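Local coordinates for protein alpha-amylase (Eubacterium rectale DSM 17629, PDB 6AZ5) that probably binds starch-type alpha-glucans as a family 41 carbohydrate-binding module of a surface-anchored gut bacterial alpha-amylase, at residues A[40-52]-A[101-115]. Sequence-based numbering, arbitrary orientation.
Sequences GTYYDAENKVTWF and YYVDGSDPVHEKPVI
K112 reaches out of segment 101-115 and ends between D44, the last residue of strand 35-44, and E46 in the turn that follows. Its chain is fully extended, with CG anti to the backbone N (chi1 175°), which carries NZ to within 2.6 Å of D44 OD1 in a salt bridge; E46 OE2 adds a weaker one at 2.9 Å. D44 OD1 is gripped from both faces of its carboxylate, by K112 NZ on one and by the backbone N of N47 on the other, the latter an Asx motif that pins the turn beside a G1 beta bulge at K48 and V49. D44 OD2 takes the indole N-H of W51 on its anti side, 3.1 Å from NE1, and lies close to the indole plane. With an alanine at D44, K112 would probably keep just the weak E46 bond of this pair, and N47 N and W51 NE1 would lose their acceptor.

The N47 amide clasps the backbone of 113-115: I115 N donates almost straight to OD1 (2.9 Å), from above the carbonyl plane, while ND2 bonds P113 O at 3.2 Å.

The apolar part centres on W51. Y101 turns its edge to one face of the six-membered ring, T-shaped with planes at 72°. I115 CD1 comes to 3.5 Å from W51 CZ2, V103 CG2 meets CH2 obliquely, and P113 CG lies at the ring's edge.

Strand 3-10 pairs antiparallel with 49-58 and parallel with 99-103, consistent with a CBM41 beta-sandwich; its Y8 meets the rings of Y42 and Y101. The contact ties the end of strand 99-103 and the loop after it to the 35-44/49-58 hairpin.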
ATOM      1  N   GLY A  40       3.888  -0.189 -10.132  1.00 20.16           N
ATOM      2  CA  GLY A  40       4.848   0.869 -10.381  1.00 16.89           C
ATOM      3  C   GLY A  40       5.835   1.030  -9.244  1.00 21.10           C
ATOM      4  O   GLY A  40       5.755   0.329  -8.239  1.00 18.77           O
ATOM      5  N   THR A  41       6.786   1.945  -9.409  1.00 21.48           N
ATOM      6  CA  THR A  41       7.736   2.244  -8.345  1.00 25.79           C
ATOM      7  C   THR A  41       7.845   3.742  -8.113  1.00 20.39           C
ATOM      8  O   THR A  41       7.511   4.545  -8.984  1.00 23.49           O
ATOM      9  CB  THR A  41       9.156   1.707  -8.646  1.00 25.16           C
ATOM     10  OG1 THR A  41       9.740   2.473  -9.706  1.00 23.42           O
ATOM     11  CG2 THR A  41       9.118   0.239  -9.035  1.00 24.92           C
ATOM     12  N   TYR A  42       8.325   4.102  -6.931  1.00 19.19           N
ATOM     13  CA  TYR A  42       8.665   5.484  -6.623  1.00 26.39           C
ATOM     14  C   TYR A  42      10.042   5.542  -5.987  1.00 20.72           C
ATOM     15  O   TYR A  42      10.268   4.934  -4.940  1.00 23.15           O
ATOM     16  CB  TYR A  42       7.625   6.104  -5.692  1.00 18.48           C
ATOM     17  CG  TYR A  42       8.075   7.378  -5.012  1.00 19.49           C
ATOM     18  CD1 TYR A  42       8.289   8.539  -5.742  1.00 19.18           C
ATOM     19  CD2 TYR A  42       8.262   7.425  -3.638  1.00 23.63           C
ATOM     20  CE1 TYR A  42       8.687   9.708  -5.123  1.00 23.06           C
ATOM     21  CE2 TYR A  42       8.660   8.593  -3.010  1.00 25.03           C
ATOM     22  CZ  TYR A  42       8.869   9.730  -3.756  1.00 25.73           C
ATOM     23  OH  TYR A  42       9.266  10.894  -3.136  1.00 30.35           O
ATOM     24  N   TYR A  43      10.969   6.263  -6.609  1.00 18.96           N
ATOM     25  CA  TYR A  43      12.289   6.394  -6.009  1.00 20.71           C
ATOM     26  C   TYR A  43      12.315   7.503  -4.970  1.00 26.01           C
ATOM     27  O   TYR A  43      12.091   8.673  -5.278  1.00 25.78           O
ATOM     28  CB  TYR A  43      13.364   6.656  -7.052  1.00 22.41           C
ATOM     29  CG  TYR A  43      14.734   6.700  -6.423  1.00 25.85           C
ATOM     30  CD1 TYR A  43      15.280   5.566  -5.838  1.00 25.59           C
ATOM     31  CD2 TYR A  43      15.470   7.880  -6.382  1.00 27.51           C
ATOM     32  CE1 TYR A  43      16.524   5.599  -5.244  1.00 30.28           C
ATOM     33  CE2 TYR A  43      16.722   7.921  -5.794  1.00 24.36           C
ATOM     34  CZ  TYR A  43      17.241   6.776  -5.225  1.00 29.48           C
ATOM     35  OH  TYR A  43      18.482   6.797  -4.629  1.00 36.16           O
ATOM     36  N   ASP A  44      12.596   7.107  -3.735  1.00 28.16           N
ATOM     37  CA  ASP A  44      12.684   8.012  -2.602  1.00 23.93           C
ATOM     38  C   ASP A  44      14.102   8.558  -2.488  1.00 25.51           C
ATOM     39  O   ASP A  44      14.945   7.964  -1.826  1.00 26.06           O
ATOM     40  CB  ASP A  44      12.279   7.267  -1.329  1.00 27.97           C
ATOM     41  CG  ASP A  44      12.254   8.148  -0.099  1.00 27.95           C
ATOM     42  OD1 ASP A  44      12.794   9.273  -0.131  1.00 31.49           O
ATOM     43  OD2 ASP A  44      11.690   7.690   0.918  1.00 30.39           O
ATOM     44  N   ALA A  45      14.354   9.699  -3.116  1.00 27.41           N
ATOM     45  CA  ALA A  45      15.694  10.274  -3.136  1.00 28.71           C
ATOM     46  C   ALA A  45      16.172  10.713  -1.748  1.00 33.39           C
ATOM     47  O   ALA A  45      17.376  10.835  -1.520  1.00 31.72           O
ATOM     48  CB  ALA A  45      15.741  11.445  -4.100  1.00 32.71           C
ATOM     49  N   GLU A  46      15.236  10.949  -0.830  1.00 34.53           N
ATOM     50  CA  GLU A  46      15.591  11.339   0.539  1.00 38.64           C
ATOM     51  C   GLU A  46      16.175  10.167   1.333  1.00 35.41           C
ATOM     52  O   GLU A  46      17.256  10.275   1.915  1.00 34.90           O
ATOM     53  CB  GLU A  46      14.373  11.908   1.273  1.00 37.27           C
ATOM     54  CG  GLU A  46      13.879  13.245   0.728  1.00 52.64           C
ATOM     55  CD  GLU A  46      12.683  13.794   1.499  1.00 60.28           C
ATOM     56  OE1 GLU A  46      12.806  13.997   2.726  1.00 57.86           O
ATOM     57  OE2 GLU A  46      11.621  14.028   0.876  1.00 55.52           O
ATOM     58  N   ASN A  47      15.459   9.046   1.350  1.00 30.50           N
ATOM     59  CA  ASN A  47      15.922   7.850   2.050  1.00 28.94           C
ATOM     60  C   ASN A  47      16.834   6.976   1.199  1.00 30.96           C
ATOM     61  O   ASN A  47      17.339   5.963   1.679  1.00 34.26           O
ATOM     62  CB  ASN A  47      14.725   7.019   2.516  1.00 27.31           C
ATOM     63  CG  ASN A  47      13.851   7.761   3.501  1.00 27.53           C
ATOM     64  OD1 ASN A  47      14.321   8.221   4.541  1.00 28.33           O
ATOM     65  ND2 ASN A  47      12.573   7.896   3.174  1.00 24.94           N
ATOM     66  N   LYS A  48      17.053   7.402  -0.047  1.00 32.71           N
ATOM     67  CA  LYS A  48      17.628   6.591  -1.133  1.00 30.68           C
ATOM     68  C   LYS A  48      17.170   5.127  -1.090  1.00 31.57           C
ATOM     69  O   LYS A  48      17.976   4.199  -1.051  1.00 30.00           O
ATOM     70  CB  LYS A  48      19.165   6.696  -1.158  1.00 36.15           C
ATOM     71  CG  LYS A  48      19.938   6.212   0.064  1.00 40.66           C
ATOM     72  CD  LYS A  48      21.376   6.727   0.011  1.00 51.21           C
ATOM     73  CE  LYS A  48      22.363   5.743   0.635  1.00 49.61           C
ATOM     74  NZ  LYS A  48      23.615   5.616  -0.167  1.00 44.20           N
ATOM     75  N   VAL A  49      15.851   4.947  -1.113  1.00 29.67           N
ATOM     76  CA  VAL A  49      15.224   3.636  -1.267  1.00 27.14           C
ATOM     77  C   VAL A  49      14.128   3.687  -2.337  1.00 28.04           C
ATOM     78  O   VAL A  49      13.681   4.766  -2.735  1.00 24.19           O
ATOM     79  CB  VAL A  49      14.613   3.138   0.050  1.00 32.07           C
ATOM     80  CG1 VAL A  49      15.691   2.992   1.114  1.00 36.69           C
ATOM     81  CG2 VAL A  49      13.508   4.086   0.516  1.00 29.03           C
ATOM     82  N   THR A  50      13.691   2.520  -2.799  1.00 26.19           N
ATOM     83  CA  THR A  50      12.626   2.454  -3.801  1.00 27.74           C
ATOM     84  C   THR A  50      11.354   1.828  -3.228  1.00 25.89           C
ATOM     85  O   THR A  50      11.399   0.783  -2.578  1.00 27.69           O
ATOM     86  CB  THR A  50      13.078   1.663  -5.044  1.00 29.86           C
ATOM     87  OG1 THR A  50      14.225   2.302  -5.616  1.00 27.90           O
ATOM     88  CG2 THR A  50      11.969   1.611  -6.084  1.00 25.10           C
ATOM     89  N   TRP A  51      10.221   2.482  -3.464  1.00 24.89           N
ATOM     90  CA  TRP A  51       8.932   1.983  -2.995  1.00 22.56           C
ATOM     91  C   TRP A  51       8.156   1.301  -4.117  1.00 18.87           C
ATOM     92  O   TRP A  51       8.289   1.677  -5.278  1.00 19.72           O
ATOM     93  CB  TRP A  51       8.073   3.122  -2.434  1.00 20.44           C
ATOM     94  CG  TRP A  51       8.664   3.905  -1.302  1.00 18.29           C
ATOM     95  CD1 TRP A  51       9.691   4.806  -1.369  1.00 18.26           C
ATOM     96  CD2 TRP A  51       8.222   3.899   0.058  1.00 17.17           C
ATOM     97  NE1 TRP A  51       9.932   5.341  -0.124  1.00 18.03           N
ATOM     98  CE2 TRP A  51       9.042   4.800   0.769  1.00 21.41           C
ATOM     99  CE3 TRP A  51       7.224   3.209   0.752  1.00 16.66           C
ATOM    100  CZ2 TRP A  51       8.889   5.031   2.130  1.00 18.56           C
ATOM    101  CZ3 TRP A  51       7.073   3.439   2.103  1.00 18.46           C
ATOM    102  CH2 TRP A  51       7.900   4.341   2.779  1.00 19.72           C
ATOM    103  N   PHE A  52       7.342   0.306  -3.767  1.00 17.03           N
ATOM    104  CA  PHE A  52       6.274  -0.146  -4.659  1.00 17.30           C
ATOM    105  C   PHE A  52       5.200   0.939  -4.681  1.00 18.87           C
ATOM    106  O   PHE A  52       4.935   1.560  -3.658  1.00 14.51           O
ATOM    107  CB  PHE A  52       5.653  -1.471  -4.190  1.00 18.71           C
ATOM    108  CG  PHE A  52       6.583  -2.650  -4.261  1.00 23.91           C
ATOM    109  CD1 PHE A  52       7.384  -2.982  -3.180  1.00 23.91           C
ATOM    110  CD2 PHE A  52       6.644  -3.437  -5.403  1.00 20.96           C
ATOM    111  CE1 PHE A  52       8.234  -4.068  -3.238  1.00 26.73           C
ATOM    112  CE2 PHE A  52       7.494  -4.522  -5.470  1.00 22.44           C
ATOM    113  CZ  PHE A  52       8.291  -4.839  -4.386  1.00 27.02           C
ATOM    114  N   TYR A 101       2.058   6.162   3.038  1.00 18.52           N
ATOM    115  CA  TYR A 101       3.353   5.509   3.154  1.00 20.64           C
ATOM    116  C   TYR A 101       3.246   4.290   4.052  1.00 22.60           C
ATOM    117  O   TYR A 101       3.058   4.398   5.263  1.00 21.58           O
ATOM    118  CB  TYR A 101       4.403   6.468   3.695  1.00 21.89           C
ATOM    119  CG  TYR A 101       4.665   7.638   2.786  1.00 22.23           C
ATOM    120  CD1 TYR A 101       5.631   7.570   1.791  1.00 23.98           C
ATOM    121  CD2 TYR A 101       3.936   8.808   2.912  1.00 22.07           C
ATOM    122  CE1 TYR A 101       5.866   8.643   0.954  1.00 28.01           C
ATOM    123  CE2 TYR A 101       4.163   9.881   2.086  1.00 26.27           C
ATOM    124  CZ  TYR A 101       5.125   9.797   1.108  1.00 26.40           C
ATOM    125  OH  TYR A 101       5.340  10.877   0.288  1.00 22.71           O
ATOM    126  N   TYR A 102       3.356   3.125   3.433  1.00 16.84           N
ATOM    127  CA  TYR A 102       3.206   1.872   4.135  1.00 19.33           C
ATOM    128  C   TYR A 102       4.567   1.198   4.227  1.00 23.58           C
ATOM    129  O   TYR A 102       5.061   0.622   3.260  1.00 16.70           O
ATOM    130  CB  TYR A 102       2.164   0.999   3.425  1.00 21.05           C
ATOM    131  CG  TYR A 102       1.916  -0.372   4.015  1.00 23.29           C
ATOM    132  CD1 TYR A 102       2.340  -0.698   5.296  1.00 18.80           C
ATOM    133  CD2 TYR A 102       1.185  -1.323   3.306  1.00 19.94           C
ATOM    134  CE1 TYR A 102       2.095  -1.949   5.834  1.00 20.86           C
ATOM    135  CE2 TYR A 102       0.925  -2.573   3.838  1.00 20.66           C
ATOM    136  CZ  TYR A 102       1.383  -2.881   5.105  1.00 24.85           C
ATOM    137  OH  TYR A 102       1.130  -4.120   5.647  1.00 17.32           O
ATOM    138  N   VAL A 103       5.174   1.307   5.404  1.00 24.95           N
ATOM    139  CA  VAL A 103       6.368   0.541   5.720  1.00 21.60           C
ATOM    140  C   VAL A 103       5.923  -0.785   6.315  1.00 23.15           C
ATOM    141  O   VAL A 103       5.146  -0.808   7.268  1.00 27.44           O
ATOM    142  CB  VAL A 103       7.297   1.281   6.701  1.00 22.98           C
ATOM    143  CG1 VAL A 103       8.292   0.313   7.329  1.00 24.84           C
ATOM    144  CG2 VAL A 103       8.022   2.415   5.990  1.00 18.31           C
ATOM    145  N   ASP A 104       6.386  -1.880   5.718  1.00 28.19           N
ATOM    146  CA  ASP A 104       6.106  -3.212   6.228  1.00 25.93           C
ATOM    147  C   ASP A 104       6.461  -3.254   7.710  1.00 28.47           C
ATOM    148  O   ASP A 104       7.589  -2.932   8.085  1.00 28.35           O
ATOM    149  CB  ASP A 104       6.893  -4.267   5.446  1.00 28.12           C
ATOM    150  CG  ASP A 104       6.458  -5.675   5.777  1.00 32.45           C
ATOM    151  OD1 ASP A 104       5.472  -6.144   5.173  1.00 34.69           O
ATOM    152  OD2 ASP A 104       7.089  -6.312   6.648  1.00 33.19           O
ATOM    153  N   GLY A 105       5.489  -3.610   8.546  1.00 26.90           N
ATOM    154  CA  GLY A 105       5.693  -3.628   9.982  1.00 33.05           C
ATOM    155  C   GLY A 105       4.902  -2.586  10.763  1.00 35.85           C
ATOM    156  O   GLY A 105       4.964  -2.550  11.992  1.00 30.82           O
ATOM    157  N   SER A 106       4.148  -1.745  10.059  1.00 36.47           N
ATOM    158  CA  SER A 106       3.359  -0.702  10.718  1.00 34.35           C
ATOM    159  C   SER A 106       2.181  -0.211   9.875  1.00 27.91           C
ATOM    160  O   SER A 106       2.132  -0.435   8.667  1.00 25.58           O
ATOM    161  CB  SER A 106       4.262   0.483  11.088  1.00 39.36           C
ATOM    162  OG  SER A 106       5.128   0.825  10.018  1.00 36.74           O
ATOM    163  N   ASP A 107       1.231   0.452  10.528  1.00 27.46           N
ATOM    164  CA  ASP A 107       0.126   1.103   9.837  1.00 24.86           C
ATOM    165  C   ASP A 107       0.656   2.071   8.774  1.00 25.16           C
ATOM    166  O   ASP A 107       1.694   2.707   8.972  1.00 24.71           O
ATOM    167  CB  ASP A 107      -0.769   1.852  10.833  1.00 28.85           C
ATOM    168  CG  ASP A 107      -1.808   0.954  11.497  1.00 32.97           C
ATOM    169  OD1 ASP A 107      -2.245  -0.030  10.870  1.00 31.20           O
ATOM    170  OD2 ASP A 107      -2.206   1.250  12.644  1.00 37.31           O
ATOM    171  N   PRO A 108      -0.038   2.166   7.628  1.00 21.44           N
ATOM    172  CA  PRO A 108       0.353   3.179   6.643  1.00 19.75           C
ATOM    173  C   PRO A 108       0.043   4.579   7.164  1.00 24.47           C
ATOM    174  O   PRO A 108      -0.950   4.756   7.877  1.00 15.73           O
ATOM    175  CB  PRO A 108      -0.504   2.838   5.414  1.00 21.56           C
ATOM    176  CG  PRO A 108      -0.972   1.419   5.638  1.00 19.74           C
ATOM    177  CD  PRO A 108      -1.123   1.304   7.128  1.00 19.83           C
ATOM    178  N   VAL A 109       0.885   5.551   6.825  1.00 21.58           N
ATOM    179  CA  VAL A 109       0.698   6.919   7.296  1.00 24.85           C
ATOM    180  C   VAL A 109       0.749   7.939   6.163  1.00 26.33           C
ATOM    181  O   VAL A 109       1.361   7.701   5.119  1.00 21.64           O
ATOM    182  CB  VAL A 109       1.754   7.292   8.335  1.00 25.05           C
ATOM    183  CG1 VAL A 109       1.463   6.585   9.659  1.00 21.48           C
ATOM    184  CG2 VAL A 109       3.141   6.957   7.806  1.00 24.63           C
ATOM    185  N   HIS A 110       0.107   9.083   6.381  1.00 24.37           N
ATOM    186  CA  HIS A 110       0.021  10.118   5.358  1.00 24.85           C
ATOM    187  C   HIS A 110       1.306  10.912   5.189  1.00 21.24           C
ATOM    188  O   HIS A 110       1.487  11.587   4.174  1.00 32.95           O
ATOM    189  CB  HIS A 110      -1.127  11.072   5.669  1.00 24.44           C
ATOM    190  CG  HIS A 110      -2.477  10.510   5.352  1.00 18.70           C
ATOM    191  ND1 HIS A 110      -3.279   9.922   6.308  1.00 17.22           N
ATOM    192  CD2 HIS A 110      -3.152  10.430   4.187  1.00 19.63           C
ATOM    193  CE1 HIS A 110      -4.400   9.515   5.742  1.00 19.24           C
ATOM    194  NE2 HIS A 110      -4.352   9.810   4.453  1.00 20.62           N
ATOM    195  N   GLU A 111       2.201  10.841   6.165  1.00 27.05           N
ATOM    196  CA  GLU A 111       3.463  11.554   6.028  1.00 29.74           C
ATOM    197  C   GLU A 111       4.635  10.602   5.844  1.00 30.80           C
ATOM    198  O   GLU A 111       4.710   9.548   6.476  1.00 27.90           O
ATOM    199  CB  GLU A 111       3.716  12.462   7.222  1.00 33.55           C
ATOM    200  CG  GLU A 111       4.601  13.650   6.869  1.00 35.32           C
ATOM    201  CD  GLU A 111       4.352  14.854   7.757  1.00 39.41           C
ATOM    202  OE1 GLU A 111       3.174  15.140   8.067  1.00 38.77           O
ATOM    203  OE2 GLU A 111       5.339  15.512   8.146  1.00 38.25           O
ATOM    204  N   LYS A 112       5.545  11.000   4.965  1.00 30.70           N
ATOM    205  CA  LYS A 112       6.701  10.199   4.593  1.00 29.47           C
ATOM    206  C   LYS A 112       7.642   9.968   5.769  1.00 31.49           C
ATOM    207  O   LYS A 112       8.148  10.921   6.358  1.00 33.05           O
ATOM    208  CB  LYS A 112       7.437  10.887   3.448  1.00 28.32           C
ATOM    209  CG  LYS A 112       8.727  10.243   3.029  1.00 27.54           C
ATOM    210  CD  LYS A 112       9.254  10.963   1.808  1.00 34.56           C
ATOM    211  CE  LYS A 112      10.728  10.726   1.626  1.00 37.32           C
ATOM    212  NZ  LYS A 112      11.193  11.242   0.307  1.00 40.28           N
ATOM    213  N   PRO A 113       7.872   8.692   6.115  1.00 28.77           N
ATOM    214  CA  PRO A 113       8.750   8.306   7.223  1.00 25.16           C
ATOM    215  C   PRO A 113      10.225   8.275   6.851  1.00 27.63           C
ATOM    216  O   PRO A 113      10.578   8.389   5.677  1.00 29.64           O
ATOM    217  CB  PRO A 113       8.259   6.901   7.580  1.00 26.88           C
ATOM    218  CG  PRO A 113       7.742   6.363   6.308  1.00 21.90           C
ATOM    219  CD  PRO A 113       7.159   7.535   5.554  1.00 20.87           C
ATOM    220  N   VAL A 114      11.070   8.122   7.866  1.00 27.06           N
ATOM    221  CA  VAL A 114      12.509   8.025   7.690  1.00 21.33           C
ATOM    222  C   VAL A 114      12.914   6.557   7.622  1.00 28.70           C
ATOM    223  O   VAL A 114      12.588   5.774   8.516  1.00 35.53           O
ATOM    224  CB  VAL A 114      13.282   8.715   8.848  1.00 25.31           C
ATOM    225  CG1 VAL A 114      14.767   8.695   8.580  1.00 20.26           C
ATOM    226  CG2 VAL A 114      12.808  10.155   9.052  1.00 25.30           C
ATOM    227  N   ILE A 115      13.619   6.188   6.559  1.00 23.30           N
ATOM    228  CA  ILE A 115      14.152   4.839   6.404  1.00 25.26           C
ATOM    229  C   ILE A 115      15.671   4.914   6.278  1.00 25.32           C
ATOM    230  O   ILE A 115      16.200   5.817   5.635  1.00 31.26           O
ATOM    231  CB  ILE A 115      13.543   4.128   5.168  1.00 31.06           C
ATOM    232  CG1 ILE A 115      12.043   3.925   5.370  1.00 21.10           C
ATOM    233  CG2 ILE A 115      14.222   2.784   4.892  1.00 21.70           C
ATOM    234  CD1 ILE A 115      11.325   3.541   4.121  1.00 28.22           C
TER